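Local coordinates for protein D,D-dipeptidase/D,D-carboxypeptidase (Enterococcus faecalis, PDB 4MUQ) that probably cleaves D-Ala-D-Ala dipeptides and trims terminal D-alanine from peptidoglycan precursors as a zinc-dependent D,D-peptidase of vancomycin resistance, at residues A[29-41]-A[46-58]. Numbering follows the deposited sequence.
With PE3 (3,6,9,12,15,18,21,24,27,30,33,36,39-tridecaoxahentetracontane-1,41-diol), chain K.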
ATOM      1  N   ASP A  29      11.302  -2.548   9.889  1.00 31.26           N
ATOM      2  CA  ASP A  29      11.174  -3.981  10.101  1.00 46.63           C
ATOM      3  C   ASP A  29      11.164  -4.685   8.752  1.00 41.07           C
ATOM      4  O   ASP A  29      10.247  -4.499   7.950  1.00 52.85           O
ATOM      5  CB  ASP A  29       9.906  -4.309  10.893  1.00 47.78           C
ATOM      6  CG  ASP A  29       9.686  -5.809  11.052  1.00 45.55           C
ATOM      7  OD1 ASP A  29      10.272  -6.408  11.981  1.00 59.53           O
ATOM      8  OD2 ASP A  29       8.919  -6.385  10.249  1.00 55.92           O
ATOM      9  N   ASN A  30      12.202  -5.478   8.505  1.00 40.94           N
ATOM     10  CA  ASN A  30      12.348  -6.195   7.244  1.00 49.02           C
ATOM     11  C   ASN A  30      11.617  -7.528   7.270  1.00 53.25           C
ATOM     12  O   ASN A  30      11.435  -8.176   6.236  1.00 48.79           O
ATOM     13  CB  ASN A  30      13.832  -6.423   6.929  1.00 41.94           C
ATOM     14  CG  ASN A  30      14.597  -7.055   8.095  1.00 47.38           C
ATOM     15  OD1 ASN A  30      14.012  -7.673   8.988  1.00 56.67           O
ATOM     16  ND2 ASN A  30      15.916  -6.899   8.083  1.00 48.47           N
ATOM     17  N   ASN A  31      11.192  -7.919   8.467  1.00 39.54           N
ATOM     18  CA  ASN A  31      10.693  -9.263   8.720  1.00 51.25           C
ATOM     19  C   ASN A  31       9.280  -9.503   8.203  1.00 47.25           C
ATOM     20  O   ASN A  31       8.409  -9.956   8.949  1.00 51.07           O
ATOM     21  CB  ASN A  31      10.762  -9.566  10.219  1.00 46.82           C
ATOM     22  CG  ASN A  31      10.696 -11.049  10.519  1.00 54.72           C
ATOM     23  OD1 ASN A  31      10.959 -11.880   9.650  1.00 62.88           O
ATOM     24  ND2 ASN A  31      10.348 -11.389  11.754  1.00 55.62           N
ATOM     25  N   VAL A  32       9.060  -9.199   6.929  1.00 29.20           N
ATOM     26  CA  VAL A  32       7.804  -9.517   6.266  1.00 27.10           C
ATOM     27  C   VAL A  32       7.626 -11.019   6.248  1.00 28.59           C
ATOM     28  O   VAL A  32       8.543 -11.751   5.878  1.00 54.07           O
ATOM     29  CB  VAL A  32       7.792  -9.053   4.786  1.00 31.59           C
ATOM     30  CG1 VAL A  32       6.433  -9.309   4.159  1.00 26.55           C
ATOM     31  CG2 VAL A  32       8.136  -7.592   4.686  1.00 37.24           C
ATOM     32  N   LYS A  33       6.451 -11.481   6.655  1.00 38.13           N
ATOM     33  CA  LYS A  33       6.111 -12.884   6.465  1.00 50.61           C
ATOM     34  C   LYS A  33       4.711 -13.050   5.889  1.00 31.88           C
ATOM     35  O   LYS A  33       3.992 -12.071   5.669  1.00 37.78           O
ATOM     36  CB  LYS A  33       6.303 -13.697   7.751  1.00 53.77           C
ATOM     37  CG  LYS A  33       7.769 -13.852   8.133  1.00 45.33           C
ATOM     38  CD  LYS A  33       7.981 -14.850   9.252  1.00 52.91           C
ATOM     39  CE  LYS A  33       8.940 -14.284  10.289  1.00 45.27           C
ATOM     40  NZ  LYS A  33       9.291 -15.269  11.349  1.00 47.36           N
ATOM     41  N   GLY A  34       4.332 -14.294   5.632  1.00 28.70           N
ATOM     42  CA  GLY A  34       3.081 -14.565   4.960  1.00 26.26           C
ATOM     43  C   GLY A  34       3.175 -14.249   3.477  1.00 25.03           C
ATOM     44  O   GLY A  34       2.158 -13.992   2.837  1.00 29.01           O
ATOM     45  N   LEU A  35       4.391 -14.271   2.929  1.00 17.84           N
ATOM     46  CA  LEU A  35       4.576 -14.048   1.497  1.00 15.79           C
ATOM     47  C   LEU A  35       4.209 -15.307   0.754  1.00 20.64           C
ATOM     48  O   LEU A  35       4.590 -16.413   1.160  1.00 22.82           O
ATOM     49  CB  LEU A  35       6.023 -13.669   1.171  1.00 17.28           C
ATOM     50  CG  LEU A  35       6.464 -12.295   1.655  1.00 12.94           C
ATOM     51  CD1 LEU A  35       7.953 -12.078   1.402  1.00 16.39           C
ATOM     52  CD2 LEU A  35       5.652 -11.195   0.974  1.00 16.23           C
ATOM     53  N   VAL A  36       3.444 -15.143  -0.322  1.00 17.50           N
ATOM     54  CA  VAL A  36       3.071 -16.262  -1.176  1.00 17.32           C
ATOM     55  C   VAL A  36       3.134 -15.806  -2.627  1.00 16.09           C
ATOM     56  O   VAL A  36       3.082 -14.614  -2.902  1.00 14.21           O
ATOM     57  CB  VAL A  36       1.641 -16.785  -0.878  1.00 21.41           C
ATOM     58  CG1 VAL A  36       1.514 -17.274   0.568  1.00 22.16           C
ATOM     59  CG2 VAL A  36       0.611 -15.724  -1.184  1.00 18.51           C
ATOM     60  N   PRO A  37       3.261 -16.761  -3.563  1.00 17.54           N
ATOM     61  CA  PRO A  37       3.221 -16.368  -4.974  1.00 15.95           C
ATOM     62  C   PRO A  37       1.880 -15.737  -5.302  1.00 15.19           C
ATOM     63  O   PRO A  37       0.845 -16.258  -4.889  1.00 22.65           O
ATOM     64  CB  PRO A  37       3.369 -17.703  -5.711  1.00 18.40           C
ATOM     65  CG  PRO A  37       4.103 -18.582  -4.750  1.00 21.19           C
ATOM     66  CD  PRO A  37       3.569 -18.193  -3.396  1.00 20.72           C
ATOM     67  N   ALA A  38       1.898 -14.648  -6.057  1.00 17.16           N
ATOM     68  CA  ALA A  38       0.667 -13.935  -6.375  1.00 20.70           C
ATOM     69  C   ALA A  38      -0.238 -14.759  -7.272  1.00 16.29           C
ATOM     70  O   ALA A  38      -1.460 -14.676  -7.177  1.00 17.91           O
ATOM     71  CB  ALA A  38       0.975 -12.608  -7.028  1.00 35.31           C
ATOM     72  N   ASP A  39       0.366 -15.569  -8.138  1.00 16.24           N
ATOM     73  CA  ASP A  39      -0.382 -16.334  -9.124  1.00 16.79           C
ATOM     74  C   ASP A  39       0.450 -17.543  -9.530  1.00 17.13           C
ATOM     75  O   ASP A  39       1.677 -17.439  -9.625  1.00 19.97           O
ATOM     76  CB  ASP A  39      -0.673 -15.444 -10.343  1.00 19.53           C
ATOM     77  CG  ASP A  39      -1.696 -16.055 -11.287  1.00 24.21           C
ATOM     78  OD1 ASP A  39      -2.850 -15.577 -11.311  1.00 22.35           O
ATOM     79  OD2 ASP A  39      -1.361 -17.021 -12.004  1.00 26.04           O
ATOM     80  N   ILE A  40      -0.225 -18.670  -9.754  1.00 18.65           N
ATOM     81  CA  ILE A  40       0.368 -19.913 -10.278  1.00 19.69           C
ATOM     82  C   ILE A  40       1.191 -19.668 -11.546  1.00 19.26           C
ATOM     83  O   ILE A  40       2.184 -20.363 -11.813  1.00 19.53           O
ATOM     84  CB  ILE A  40      -0.770 -20.951 -10.594  1.00 21.57           C
ATOM     85  CG1 ILE A  40      -1.324 -21.582  -9.318  1.00 29.26           C
ATOM     86  CG2 ILE A  40      -0.325 -22.028 -11.573  1.00 23.27           C
ATOM     87  CD1 ILE A  40      -0.315 -21.684  -8.203  1.00 37.66           C
ATOM     88  N   ARG A  41       0.767 -18.685 -12.328  1.00 18.70           N
ATOM     89  CA  ARG A  41       1.414 -18.384 -13.598  1.00 18.45           C
ATOM     90  C   ARG A  41       2.699 -17.593 -13.413  1.00 18.06           C
ATOM     91  O   ARG A  41       3.514 -17.504 -14.332  1.00 21.72           O
ATOM     92  CB  ARG A  41       0.444 -17.634 -14.522  1.00 18.60           C
ATOM     93  CG  ARG A  41      -0.693 -18.507 -15.040  1.00 20.54           C
ATOM     94  CD  ARG A  41      -1.868 -17.673 -15.566  1.00 21.90           C
ATOM     95  NE  ARG A  41      -2.655 -17.095 -14.479  1.00 23.52           N
ATOM     96  CZ  ARG A  41      -3.835 -16.506 -14.641  1.00 21.21           C
ATOM     97  NH1 ARG A  41      -4.377 -16.427 -15.855  1.00 23.85           N
ATOM     98  NH2 ARG A  41      -4.482 -16.008 -13.595  1.00 27.65           N
ATOM     99  N   LEU A  46       6.181 -12.660  -5.474  1.00 13.33           N
ATOM    100  CA  LEU A  46       5.523 -12.880  -4.187  1.00 13.33           C
ATOM    101  C   LEU A  46       4.830 -11.630  -3.700  1.00 11.23           C
ATOM    102  O   LEU A  46       5.223 -10.520  -4.049  1.00 10.76           O
ATOM    103  CB  LEU A  46       6.557 -13.298  -3.142  1.00 13.46           C
ATOM    104  CG  LEU A  46       7.513 -14.423  -3.518  1.00 14.52           C
ATOM    105  CD1 LEU A  46       8.475 -14.692  -2.368  1.00 17.12           C
ATOM    106  CD2 LEU A  46       6.734 -15.685  -3.875  1.00 20.03           C
ATOM    107  N   MET A  47       3.765 -11.820  -2.915  1.00 10.91           N
ATOM    108  CA  MET A  47       3.055 -10.731  -2.244  0.59 10.83           C
ATOM    109  C   MET A  47       2.591 -11.245  -0.895  1.00 11.82           C
ATOM    110  O   MET A  47       2.519 -12.454  -0.682  1.00 12.55           O
ATOM    111  CB  MET A  47       1.815 -10.302  -3.035  0.59 11.56           C
ATOM    112  CG  MET A  47       2.096  -9.667  -4.382  0.59  9.99           C
ATOM    113  SD  MET A  47       2.956  -8.106  -4.267  0.59 10.74           S
ATOM    114  CE  MET A  47       1.656  -7.043  -3.631  0.59  9.74           C
ATOM    115  N   LYS A  48       2.242 -10.336   0.008  1.00 12.19           N
ATOM    116  CA  LYS A  48       1.584 -10.784   1.229  1.00 13.76           C
ATOM    117  C   LYS A  48       0.305 -11.535   0.841  1.00 15.28           C
ATOM    118  O   LYS A  48      -0.399 -11.139  -0.109  1.00 13.15           O
ATOM    119  CB  LYS A  48       1.252  -9.610   2.153  1.00 14.67           C
ATOM    120  CG  LYS A  48       2.468  -8.984   2.838  1.00 22.22           C
ATOM    121  CD  LYS A  48       2.057  -8.117   4.020  1.00 38.38           C
ATOM    122  CE  LYS A  48       1.404  -8.946   5.122  1.00 37.83           C
ATOM    123  NZ  LYS A  48       2.401  -9.744   5.903  1.00 38.75           N
ATOM    124  N   ARG A  49       0.019 -12.617   1.565  1.00 18.06           N
ATOM    125  CA  ARG A  49      -1.068 -13.531   1.231  1.00 18.08           C
ATOM    126  C   ARG A  49      -2.410 -12.829   1.022  1.00 16.47           C
ATOM    127  O   ARG A  49      -3.087 -13.060   0.014  1.00 20.11           O
ATOM    128  CB  ARG A  49      -1.207 -14.609   2.313  1.00 20.80           C
ATOM    129  CG  ARG A  49      -2.327 -15.623   2.053  1.00 25.05           C
ATOM    130  CD  ARG A  49      -2.424 -16.669   3.165  1.00 32.03           C
ATOM    131  NE  ARG A  49      -1.460 -17.757   2.998  1.00 49.35           N
ATOM    132  CZ  ARG A  49      -0.319 -17.869   3.675  1.00 46.80           C
ATOM    133  NH1 ARG A  49       0.015 -16.956   4.582  1.00 41.32           N
ATOM    134  NH2 ARG A  49       0.489 -18.900   3.449  1.00 44.06           N
ATOM    135  N   ASP A  50      -2.806 -11.980   1.961  1.00 21.85           N
ATOM    136  CA  ASP A  50      -4.102 -11.319   1.841  1.00 22.93           C
ATOM    137  C   ASP A  50      -4.136 -10.365   0.647  1.00 17.58           C
ATOM    138  O   ASP A  50      -5.171 -10.211  -0.003  1.00 20.78           O
ATOM    139  CB  ASP A  50      -4.489 -10.627   3.152  1.00 24.28           C
ATOM    140  CG  ASP A  50      -4.677 -11.613   4.295  1.00 38.12           C
ATOM    141  OD1 ASP A  50      -5.038 -12.782   4.024  1.00 38.64           O
ATOM    142  OD2 ASP A  50      -4.453 -11.222   5.460  1.00 52.71           O
ATOM    143  N   VAL A  51      -2.993  -9.767   0.333  1.00 15.69           N
ATOM    144  CA  VAL A  51      -2.872  -8.882  -0.821  1.00 14.08           C
ATOM    145  C   VAL A  51      -2.970  -9.661  -2.156  1.00 17.05           C
ATOM    146  O   VAL A  51      -3.629  -9.222  -3.111  1.00 15.88           O
ATOM    147  CB  VAL A  51      -1.567  -8.067  -0.754  1.00 16.82           C
ATOM    148  CG1 VAL A  51      -1.500  -7.092  -1.895  1.00 20.15           C
ATOM    149  CG2 VAL A  51      -1.479  -7.318   0.577  1.00 18.74           C
ATOM    150  N   ALA A  52      -2.309 -10.815  -2.228  1.00 13.69           N
ATOM    151  CA  ALA A  52      -2.429 -11.693  -3.392  1.00 14.81           C
ATOM    152  C   ALA A  52      -3.888 -12.084  -3.593  1.00 15.39           C
ATOM    153  O   ALA A  52      -4.387 -12.115  -4.717  1.00 13.97           O
ATOM    154  CB  ALA A  52      -1.558 -12.931  -3.214  1.00 14.50           C
ATOM    155  N   ASN A  53      -4.591 -12.364  -2.502  1.00 14.00           N
ATOM    156  CA  ASN A  53      -5.993 -12.728  -2.622  1.00 14.15           C
ATOM    157  C   ASN A  53      -6.837 -11.589  -3.182  1.00 14.80           C
ATOM    158  O   ASN A  53      -7.704 -11.815  -4.025  1.00 15.95           O
ATOM    159  CB  ASN A  53      -6.537 -13.243  -1.289  1.00 14.62           C
ATOM    160  CG  ASN A  53      -5.935 -14.582  -0.906  1.00 26.92           C
ATOM    161  OD1 ASN A  53      -5.427 -15.309  -1.763  1.00 24.65           O
ATOM    162  ND2 ASN A  53      -5.984 -14.914   0.381  1.00 28.49           N
ATOM    163  N   VAL A  54      -6.566 -10.364  -2.736  1.00 14.46           N
ATOM    164  CA  VAL A  54      -7.308  -9.213  -3.223  1.00 15.06           C
ATOM    165  C   VAL A  54      -7.044  -8.978  -4.712  1.00 15.27           C
ATOM    166  O   VAL A  54      -7.964  -8.680  -5.483  1.00 14.56           O
ATOM    167  CB  VAL A  54      -6.960  -7.959  -2.393  1.00 15.83           C
ATOM    168  CG1 VAL A  54      -7.426  -6.699  -3.090  1.00 26.81           C
ATOM    169  CG2 VAL A  54      -7.584  -8.062  -1.006  1.00 18.90           C
ATOM    170  N   LEU A  55      -5.785  -9.140  -5.117  1.00 14.57           N
ATOM    171  CA  LEU A  55      -5.419  -8.963  -6.513  1.00 15.40           C
ATOM    172  C   LEU A  55      -6.225  -9.930  -7.373  1.00 15.47           C
ATOM    173  O   LEU A  55      -6.773  -9.539  -8.401  1.00 15.93           O
ATOM    174  CB  LEU A  55      -3.922  -9.211  -6.704  1.00 15.79           C
ATOM    175  CG  LEU A  55      -3.329  -8.657  -7.995  1.00 28.16           C
ATOM    176  CD1 LEU A  55      -3.427  -7.135  -7.998  1.00 27.38           C
ATOM    177  CD2 LEU A  55      -1.883  -9.118  -8.153  1.00 28.97           C
ATOM    178  N   GLN A  56      -6.323 -11.187  -6.947  1.00 15.03           N
ATOM    179  CA  GLN A  56      -7.124 -12.158  -7.681  1.00 17.85           C
ATOM    180  C   GLN A  56      -8.588 -11.731  -7.784  1.00 17.53           C
ATOM    181  O   GLN A  56      -9.208 -11.893  -8.838  1.00 18.52           O
ATOM    182  CB  GLN A  56      -7.017 -13.555  -7.059  1.00 18.37           C
ATOM    183  CG  GLN A  56      -5.651 -14.207  -7.240  1.00 17.60           C
ATOM    184  CD  GLN A  56      -5.307 -14.447  -8.701  1.00 21.35           C
ATOM    185  OE1 GLN A  56      -6.191 -14.685  -9.531  1.00 21.55           O
ATOM    186  NE2 GLN A  56      -4.021 -14.386  -9.021  1.00 21.08           N
ATOM    187  N   LEU A  57      -9.146 -11.190  -6.701  1.00 16.61           N
ATOM    188  CA  LEU A  57     -10.521 -10.697  -6.734  1.00 17.77           C
ATOM    189  C   LEU A  57     -10.706  -9.593  -7.782  1.00 18.49           C
ATOM    190  O   LEU A  57     -11.711  -9.571  -8.493  1.00 18.55           O
ATOM    191  CB  LEU A  57     -10.954 -10.189  -5.351  1.00 19.46           C
ATOM    192  CG  LEU A  57     -11.138 -11.216  -4.234  1.00 21.03           C
ATOM    193  CD1 LEU A  57     -11.455 -10.512  -2.926  1.00 22.15           C
ATOM    194  CD2 LEU A  57     -12.245 -12.202  -4.575  1.00 26.00           C
ATOM    195  N   ILE A  58      -9.746  -8.678  -7.882  1.00 17.98           N
ATOM    196  CA  ILE A  58      -9.868  -7.601  -8.861  1.00 18.46           C
ATOM    197  C   ILE A  58      -9.780  -8.144 -10.286  1.00 17.96           C
ATOM    198  O   ILE A  58     -10.572  -7.759 -11.145  1.00 18.86           O
ATOM    199  CB  ILE A  58      -8.812  -6.497  -8.659  1.00 16.83           C
ATOM    200  CG1 ILE A  58      -8.890  -5.914  -7.250  1.00 18.55           C
ATOM    201  CG2 ILE A  58      -9.037  -5.378  -9.650  1.00 19.99           C
ATOM    202  CD1 ILE A  58      -7.692  -5.049  -6.885  1.00 19.59           C
TER
HETATM  203  O43 PE3 K 310       2.907 -17.770   6.598  1.00 53.12           O
HETATM  204  C42 PE3 K 310       3.765 -18.223   7.651  1.00 52.70           C
HETATM  205  C41 PE3 K 310       5.196 -18.397   7.129  1.00 52.19           C
HETATM  206  O40 PE3 K 310       5.642 -17.120   6.637  1.00 51.78           O
HETATM  207  C39 PE3 K 310       6.999 -17.080   6.131  1.00 51.70           C
HETATM  208  C38 PE3 K 310       7.431 -17.942   4.934  1.00 51.88           C
HETATM  209  O37 PE3 K 310       7.320 -19.359   5.132  1.00 52.23           O
HETATM  210  O   HOH W   1      -2.847 -12.415  -6.944  1.00 30.65           O
HETATM  211  O   HOH W   2      -6.262 -14.216 -12.201  1.00 37.41           O
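Ala52 meets Val36 and Ala38 at the apolar centre, where the first turns of helix 49-58 pack against strand 35-37. Its CB lies 4.1 Å from Val36 CG2 and about as near to Ala38 CA; so short a side chain suits a place where the helix rests on Val36 and the Ala38 backbone. Ala38, equally small, turns its own CB to Met47 CG; the Met47 side chain is about 6 Å from that of the zinc ligand His108. CG1 of the branched Val36, anti to its carbonyl carbon (chi1 -60°), sits over one face of the Arg49 guanidinium, 3.5 Å from Arg49 NH2, while CG2, between N and C, faces the helix. Beyond this centre, the Leu46 side chain lies beside the Pro37 ring.

Val36 and Met47 form a hydrogen-bonded pair of the antiparallel hairpin, Val36 N reaching Met47 O at 2.9 Å and Met47 N returning the bond to Val36 O. Gly34, whose positive phi (75°) favours glycine, offers its O to Arg49 N just after the Lys48 N-cap. Lys48, bent at chi3 and chi4, curls back until NZ reaches Lys33 O (2.8 Å), nearly in line with the C=O.

At the far edge Gln56 NE2 donates to both Ala38 O and Asp39 OD1, the latter at 2.8 Å on its anti side. Arg41 grips the same carboxylate side-on through NE and NH2, and its backbone N completes an Asx turn with Asp39 OD2. A water joins Ala38 O to Ala52 O.

The hairpin thus lies along helix 49-62, whose Val51 and Val54 pack on Phe148 of strand 148-150 and Tyr171 of strand 168-171, and Leu55 on Phe139 of helix 134-142.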